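Local coordinates for protein serine acetyltransferase (Neisseria gonorrhoeae, PDB 6WYE) that probably catalyses the transfer of an acetyl group from acetyl-CoA to L-serine, giving O-acetyl-L-serine, the first step of cysteine biosynthesis, at residues V69-L78 against L127-A138. Sequence-based numbering, arbitrary orientation.
Sequences VLAYHLSSKL and LLYFKGFHAIQA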
ATOM      1  N   VAL A  69       6.247 -20.395 -10.296  1.00 33.24           N
ATOM      2  CA  VAL A  69       6.458 -20.008  -8.902  1.00 33.06           C
ATOM      3  C   VAL A  69       7.539 -18.937  -8.809  1.00 33.69           C
ATOM      4  O   VAL A  69       7.352 -17.892  -8.172  1.00 30.80           O
ATOM      5  CB  VAL A  69       6.807 -21.246  -8.055  1.00 32.91           C
ATOM      6  CG1 VAL A  69       7.309 -20.842  -6.670  1.00 31.34           C
ATOM      7  CG2 VAL A  69       5.584 -22.168  -7.949  1.00 29.65           C
ATOM      8  N   LEU A  70       8.674 -19.164  -9.473  1.00 35.40           N
ATOM      9  CA  LEU A  70       9.777 -18.211  -9.395  1.00 34.15           C
ATOM     10  C   LEU A  70       9.369 -16.847  -9.941  1.00 30.41           C
ATOM     11  O   LEU A  70       9.580 -15.814  -9.290  1.00 27.34           O
ATOM     12  CB  LEU A  70      10.979 -18.754 -10.155  1.00 35.72           C
ATOM     13  CG  LEU A  70      12.221 -17.852 -10.129  1.00 37.22           C
ATOM     14  CD1 LEU A  70      12.905 -17.898  -8.754  1.00 35.51           C
ATOM     15  CD2 LEU A  70      13.174 -18.283 -11.223  1.00 34.88           C
ATOM     16  N   ALA A  71       8.737 -16.827 -11.113  1.00 28.89           N
ATOM     17  CA  ALA A  71       8.287 -15.559 -11.682  1.00 32.67           C
ATOM     18  C   ALA A  71       7.356 -14.835 -10.724  1.00 30.91           C
ATOM     19  O   ALA A  71       7.447 -13.610 -10.558  1.00 28.40           O
ATOM     20  CB  ALA A  71       7.585 -15.797 -13.022  1.00 33.09           C
ATOM     21  N   TYR A  72       6.456 -15.581 -10.079  1.00 28.44           N
ATOM     22  CA  TYR A  72       5.515 -14.974  -9.142  1.00 30.14           C
ATOM     23  C   TYR A  72       6.240 -14.391  -7.934  1.00 30.46           C
ATOM     24  O   TYR A  72       6.006 -13.241  -7.551  1.00 30.01           O
ATOM     25  CB  TYR A  72       4.480 -16.010  -8.713  1.00 31.90           C
ATOM     26  CG  TYR A  72       3.278 -15.458  -7.987  1.00 32.22           C
ATOM     27  CD1 TYR A  72       2.167 -15.014  -8.688  1.00 35.22           C
ATOM     28  CD2 TYR A  72       3.240 -15.412  -6.599  1.00 31.92           C
ATOM     29  CE1 TYR A  72       1.047 -14.521  -8.022  1.00 36.21           C
ATOM     30  CE2 TYR A  72       2.119 -14.935  -5.923  1.00 33.24           C
ATOM     31  CZ  TYR A  72       1.033 -14.493  -6.639  1.00 37.25           C
ATOM     32  OH  TYR A  72      -0.069 -14.010  -5.975  1.00 44.65           O
ATOM     33  N   HIS A  73       7.118 -15.162  -7.332  1.00 29.32           N
ATOM     34  CA  HIS A  73       7.817 -14.696  -6.110  1.00 31.23           C
ATOM     35  C   HIS A  73       8.752 -13.532  -6.422  1.00 32.83           C
ATOM     36  O   HIS A  73       8.761 -12.599  -5.672  1.00 33.91           O
ATOM     37  CB  HIS A  73       8.553 -15.850  -5.458  1.00 29.77           C
ATOM     38  CG  HIS A  73       8.893 -15.654  -4.029  1.00 27.09           C
ATOM     39  ND1 HIS A  73       8.053 -15.076  -3.148  1.00 27.34           N
ATOM     40  CD2 HIS A  73       9.975 -16.013  -3.331  1.00 24.66           C
ATOM     41  CE1 HIS A  73       8.599 -15.089  -1.973  1.00 25.87           C
ATOM     42  NE2 HIS A  73       9.767 -15.637  -2.062  1.00 24.94           N
ATOM     43  N   LEU A  74       9.503 -13.626  -7.499  1.00 30.43           N
ATOM     44  CA  LEU A  74      10.416 -12.539  -7.852  1.00 28.17           C
ATOM     45  C   LEU A  74       9.664 -11.244  -8.122  1.00 30.08           C
ATOM     46  O   LEU A  74      10.091 -10.164  -7.690  1.00 29.41           O
ATOM     47  CB  LEU A  74      11.247 -12.923  -9.081  1.00 28.85           C
ATOM     48  CG  LEU A  74      12.298 -14.015  -8.897  1.00 28.58           C
ATOM     49  CD1 LEU A  74      13.122 -14.170 -10.171  1.00 29.03           C
ATOM     50  CD2 LEU A  74      13.189 -13.688  -7.696  1.00 27.99           C
ATOM     51  N   SER A  75       8.540 -11.324  -8.838  1.00 27.88           N
ATOM     52  CA  SER A  75       7.789 -10.104  -9.104  1.00 29.03           C
ATOM     53  C   SER A  75       7.220  -9.530  -7.816  1.00 29.78           C
ATOM     54  O   SER A  75       7.155  -8.302  -7.664  1.00 33.29           O
ATOM     55  CB  SER A  75       6.688 -10.369 -10.136  1.00 31.27           C
ATOM     56  OG  SER A  75       5.684 -11.211  -9.594  1.00 33.89           O
ATOM     57  N   SER A  76       6.839 -10.394  -6.868  1.00 34.11           N
ATOM     58  CA  SER A  76       6.510  -9.923  -5.525  1.00 39.21           C
ATOM     59  C   SER A  76       7.658  -9.100  -4.935  1.00 40.32           C
ATOM     60  O   SER A  76       7.429  -8.051  -4.323  1.00 38.99           O
ATOM     61  CB  SER A  76       6.110 -11.113  -4.633  1.00 42.82           C
ATOM     62  OG  SER A  76       7.189 -11.616  -3.874  1.00 44.85           O
ATOM     63  N   LYS A  77       8.898  -9.544  -5.132  1.00 36.02           N
ATOM     64  CA  LYS A  77      10.035  -8.859  -4.520  1.00 34.31           C
ATOM     65  C   LYS A  77      10.318  -7.519  -5.187  1.00 33.60           C
ATOM     66  O   LYS A  77      10.599  -6.523  -4.509  1.00 31.43           O
ATOM     67  CB  LYS A  77      11.296  -9.719  -4.619  1.00 32.05           C
ATOM     68  CG  LYS A  77      11.214 -11.066  -3.976  1.00 35.03           C
ATOM     69  CD  LYS A  77      10.977 -10.957  -2.501  1.00 34.78           C
ATOM     70  CE  LYS A  77      11.071 -12.330  -1.859  1.00 33.35           C
ATOM     71  NZ  LYS A  77      10.924 -12.202  -0.394  1.00 34.57           N
ATOM     72  N   LEU A  78      10.286  -7.478  -6.516  1.00 33.18           N
ATOM     73  CA  LEU A  78      10.806  -6.324  -7.235  1.00 32.35           C
ATOM     74  C   LEU A  78       9.713  -5.400  -7.739  1.00 36.75           C
ATOM     75  O   LEU A  78      10.022  -4.295  -8.194  1.00 38.25           O
ATOM     76  CB  LEU A  78      11.673  -6.791  -8.404  1.00 31.30           C
ATOM     77  CG  LEU A  78      12.775  -7.718  -7.904  1.00 33.14           C
ATOM     78  CD1 LEU A  78      13.589  -8.245  -9.065  1.00 35.47           C
ATOM     79  CD2 LEU A  78      13.666  -6.968  -6.905  1.00 31.28           C
ATOM     80  N   LEU A 127      14.462 -21.242  -2.476  1.00 31.12           N
ATOM     81  CA  LEU A 127      13.472 -20.774  -3.445  1.00 30.83           C
ATOM     82  C   LEU A 127      12.674 -19.602  -2.878  1.00 29.14           C
ATOM     83  O   LEU A 127      12.461 -18.587  -3.553  1.00 28.13           O
ATOM     84  CB  LEU A 127      12.530 -21.920  -3.851  1.00 27.90           C
ATOM     85  CG  LEU A 127      11.301 -21.452  -4.643  1.00 30.18           C
ATOM     86  CD1 LEU A 127      11.716 -20.798  -5.957  1.00 32.74           C
ATOM     87  CD2 LEU A 127      10.309 -22.568  -4.913  1.00 31.93           C
ATOM     88  N   LEU A 128      12.229 -19.727  -1.632  1.00 29.28           N
ATOM     89  CA  LEU A 128      11.377 -18.711  -1.028  1.00 33.22           C
ATOM     90  C   LEU A 128      12.127 -17.692  -0.184  1.00 29.51           C
ATOM     91  O   LEU A 128      11.672 -16.550  -0.088  1.00 31.33           O
ATOM     92  CB  LEU A 128      10.302 -19.378  -0.153  1.00 30.01           C
ATOM     93  CG  LEU A 128       9.353 -20.270  -0.947  1.00 29.21           C
ATOM     94  CD1 LEU A 128       8.349 -21.008  -0.049  1.00 28.27           C
ATOM     95  CD2 LEU A 128       8.644 -19.442  -2.011  1.00 32.07           C
ATOM     96  N   TYR A 129      13.257 -18.055   0.437  1.00 24.91           N
ATOM     97  CA  TYR A 129      13.785 -17.222   1.510  1.00 27.26           C
ATOM     98  C   TYR A 129      15.261 -16.856   1.413  1.00 26.16           C
ATOM     99  O   TYR A 129      15.761 -16.208   2.339  1.00 27.02           O
ATOM    100  CB  TYR A 129      13.541 -17.897   2.873  1.00 25.70           C
ATOM    101  CG  TYR A 129      12.096 -18.364   3.066  1.00 26.57           C
ATOM    102  CD1 TYR A 129      11.044 -17.449   3.075  1.00 28.38           C
ATOM    103  CD2 TYR A 129      11.799 -19.710   3.223  1.00 30.61           C
ATOM    104  CE1 TYR A 129       9.741 -17.845   3.247  1.00 28.58           C
ATOM    105  CE2 TYR A 129      10.480 -20.139   3.403  1.00 31.92           C
ATOM    106  CZ  TYR A 129       9.463 -19.207   3.414  1.00 33.94           C
ATOM    107  OH  TYR A 129       8.170 -19.634   3.571  1.00 32.42           O
ATOM    108  N   PHE A 130      15.980 -17.248   0.353  1.00 26.10           N
ATOM    109  CA  PHE A 130      17.403 -16.910   0.232  1.00 27.15           C
ATOM    110  C   PHE A 130      17.577 -15.795  -0.793  1.00 26.38           C
ATOM    111  O   PHE A 130      17.421 -16.014  -1.997  1.00 27.89           O
ATOM    112  CB  PHE A 130      18.257 -18.123  -0.145  1.00 29.20           C
ATOM    113  CG  PHE A 130      18.572 -19.044   1.014  1.00 27.90           C
ATOM    114  CD1 PHE A 130      17.897 -18.929   2.219  1.00 30.09           C
ATOM    115  CD2 PHE A 130      19.537 -20.043   0.882  1.00 31.23           C
ATOM    116  CE1 PHE A 130      18.177 -19.783   3.278  1.00 29.72           C
ATOM    117  CE2 PHE A 130      19.828 -20.891   1.925  1.00 29.77           C
ATOM    118  CZ  PHE A 130      19.143 -20.779   3.125  1.00 31.20           C
ATOM    119  N   LYS A 131      17.939 -14.605  -0.299  1.00 26.46           N
ATOM    120  CA  LYS A 131      18.066 -13.405  -1.120  1.00 26.67           C
ATOM    121  C   LYS A 131      19.095 -13.561  -2.244  1.00 27.16           C
ATOM    122  O   LYS A 131      18.927 -12.973  -3.317  1.00 26.04           O
ATOM    123  CB  LYS A 131      18.458 -12.251  -0.187  1.00 28.36           C
ATOM    124  CG  LYS A 131      18.746 -10.930  -0.776  1.00 32.45           C
ATOM    125  CD  LYS A 131      18.860  -9.867   0.359  1.00 30.15           C
ATOM    126  CE  LYS A 131      20.256  -9.825   0.999  1.00 26.14           C
ATOM    127  NZ  LYS A 131      20.439  -8.581   1.833  1.00 28.30           N
ATOM    128  N   GLY A 132      20.173 -14.324  -2.016  1.00 26.84           N
ATOM    129  CA  GLY A 132      21.169 -14.517  -3.067  1.00 27.64           C
ATOM    130  C   GLY A 132      20.646 -15.349  -4.227  1.00 29.01           C
ATOM    131  O   GLY A 132      20.945 -15.068  -5.394  1.00 30.20           O
ATOM    132  N   PHE A 133      19.851 -16.375  -3.924  1.00 28.87           N
ATOM    133  CA  PHE A 133      19.156 -17.114  -4.974  1.00 28.54           C
ATOM    134  C   PHE A 133      18.182 -16.215  -5.741  1.00 28.39           C
ATOM    135  O   PHE A 133      18.121 -16.265  -6.978  1.00 31.40           O
ATOM    136  CB  PHE A 133      18.428 -18.312  -4.357  1.00 31.41           C
ATOM    137  CG  PHE A 133      17.549 -19.030  -5.326  1.00 30.22           C
ATOM    138  CD1 PHE A 133      18.095 -19.957  -6.210  1.00 28.55           C
ATOM    139  CD2 PHE A 133      16.183 -18.767  -5.375  1.00 29.26           C
ATOM    140  CE1 PHE A 133      17.300 -20.619  -7.120  1.00 29.80           C
ATOM    141  CE2 PHE A 133      15.370 -19.423  -6.290  1.00 30.65           C
ATOM    142  CZ  PHE A 133      15.933 -20.351  -7.168  1.00 34.20           C
ATOM    143  N   HIS A 134      17.414 -15.376  -5.037  1.00 27.08           N
ATOM    144  CA  HIS A 134      16.509 -14.464  -5.731  1.00 26.83           C
ATOM    145  C   HIS A 134      17.278 -13.529  -6.663  1.00 25.74           C
ATOM    146  O   HIS A 134      16.897 -13.341  -7.825  1.00 26.65           O
ATOM    147  CB  HIS A 134      15.690 -13.645  -4.724  1.00 25.33           C
ATOM    148  CG  HIS A 134      14.868 -14.481  -3.796  1.00 28.14           C
ATOM    149  ND1 HIS A 134      14.640 -14.132  -2.485  1.00 28.14           N
ATOM    150  CD2 HIS A 134      14.232 -15.663  -3.988  1.00 27.86           C
ATOM    151  CE1 HIS A 134      13.900 -15.065  -1.904  1.00 28.62           C
ATOM    152  NE2 HIS A 134      13.634 -16.001  -2.796  1.00 28.21           N
ATOM    153  N   ALA A 135      18.384 -12.955  -6.180  1.00 26.50           N
ATOM    154  CA  ALA A 135      19.107 -11.972  -6.988  1.00 27.50           C
ATOM    155  C   ALA A 135      19.680 -12.605  -8.249  1.00 29.14           C
ATOM    156  O   ALA A 135      19.620 -12.008  -9.331  1.00 30.93           O
ATOM    157  CB  ALA A 135      20.227 -11.326  -6.171  1.00 23.07           C
ATOM    158  N   ILE A 136      20.239 -13.814  -8.124  1.00 24.72           N
ATOM    159  CA  ILE A 136      20.805 -14.503  -9.278  1.00 27.51           C
ATOM    160  C   ILE A 136      19.733 -14.727 -10.337  1.00 29.61           C
ATOM    161  O   ILE A 136      19.939 -14.452 -11.523  1.00 31.73           O
ATOM    162  CB  ILE A 136      21.434 -15.848  -8.850  1.00 30.16           C
ATOM    163  CG1 ILE A 136      22.710 -15.660  -8.024  1.00 29.65           C
ATOM    164  CG2 ILE A 136      21.707 -16.742 -10.067  1.00 29.15           C
ATOM    165  CD1 ILE A 136      23.757 -14.842  -8.704  1.00 35.32           C
ATOM    166  N   GLN A 137      18.586 -15.274  -9.926  1.00 30.89           N
ATOM    167  CA  GLN A 137      17.541 -15.585 -10.896  1.00 31.40           C
ATOM    168  C   GLN A 137      16.925 -14.316 -11.463  1.00 31.23           C
ATOM    169  O   GLN A 137      16.603 -14.268 -12.655  1.00 34.00           O
ATOM    170  CB  GLN A 137      16.463 -16.479 -10.280  1.00 31.87           C
ATOM    171  CG  GLN A 137      16.959 -17.753  -9.557  1.00 31.53           C
ATOM    172  CD  GLN A 137      18.240 -18.341 -10.131  1.00 31.69           C
ATOM    173  OE1 GLN A 137      18.424 -18.407 -11.349  1.00 31.43           O
ATOM    174  NE2 GLN A 137      19.130 -18.788  -9.244  1.00 31.28           N
ATOM    175  N   ALA A 138      16.728 -13.285 -10.631  1.00 27.66           N
ATOM    176  CA  ALA A 138      16.291 -12.006 -11.181  1.00 28.00           C
ATOM    177  C   ALA A 138      17.275 -11.517 -12.232  1.00 30.49           C
ATOM    178  O   ALA A 138      16.869 -10.966 -13.261  1.00 32.88           O
ATOM    179  CB  ALA A 138      16.131 -10.955 -10.078  1.00 28.52           C
TER
HETATM  180  O   HOH W   1       9.932 -14.477   0.943  1.00 32.44           O
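His-73 reaches from helix 66-78 to the break between helices 124-129 and 131-147, and its ring is held there on several sides. Its CB points at the other segment, and with CG anti to the backbone N (chi1 -160°) the imidazole is set against Leu-127, Leu-128 and His-134. CD2 lies 3.6 Å from Leu-127 O. NE2, at the tip, donates a nearly straight hydrogen bond of 2.9 Å to Leu-128 O, a carbonyl in the last turn of the short helix; the acceptor sits in the ring plane. Over one face, Leu-128 CD2 makes a CH-pi contact, 4.1 Å from the ring centroid. The ring edge is turned toward the face of His-134 in an offset edge-to-face pair, planes at 82°. His-134 NE2 in turn donates to Leu-127 O from well above the carbonyl plane; the two imidazoles thus donate to successive carbonyls just before the helix break at Phe-130. Water 1 joins Lys-77 NZ to Leu-128 O, while the same ammonium forms a salt bridge with Glu-163 of a second subunit.

Apolar packing flanks this polar centre. Leu-70 CD1 meets Phe-133 CE2 at 3.8 Å, and Leu-70 CD2 rests on Gln-137 CB. Leu-74 lies against the turn from His-134 to Ala-138, with CD2 near His-134 O and CD1 3.7 Å from Ala-138 N; Leu-78 CD1 touches Ala-138 CB. The segments of helices 66-78 and 131-147 cross almost perpendicularly (-101°), their axes 10.6 Å apart. Such buried packing of steeply crossed helices builds the all-helical N-terminal domain of serine acetyltransferases, which precedes the left-handed parallel beta-helix formed by the hexapeptide repeats.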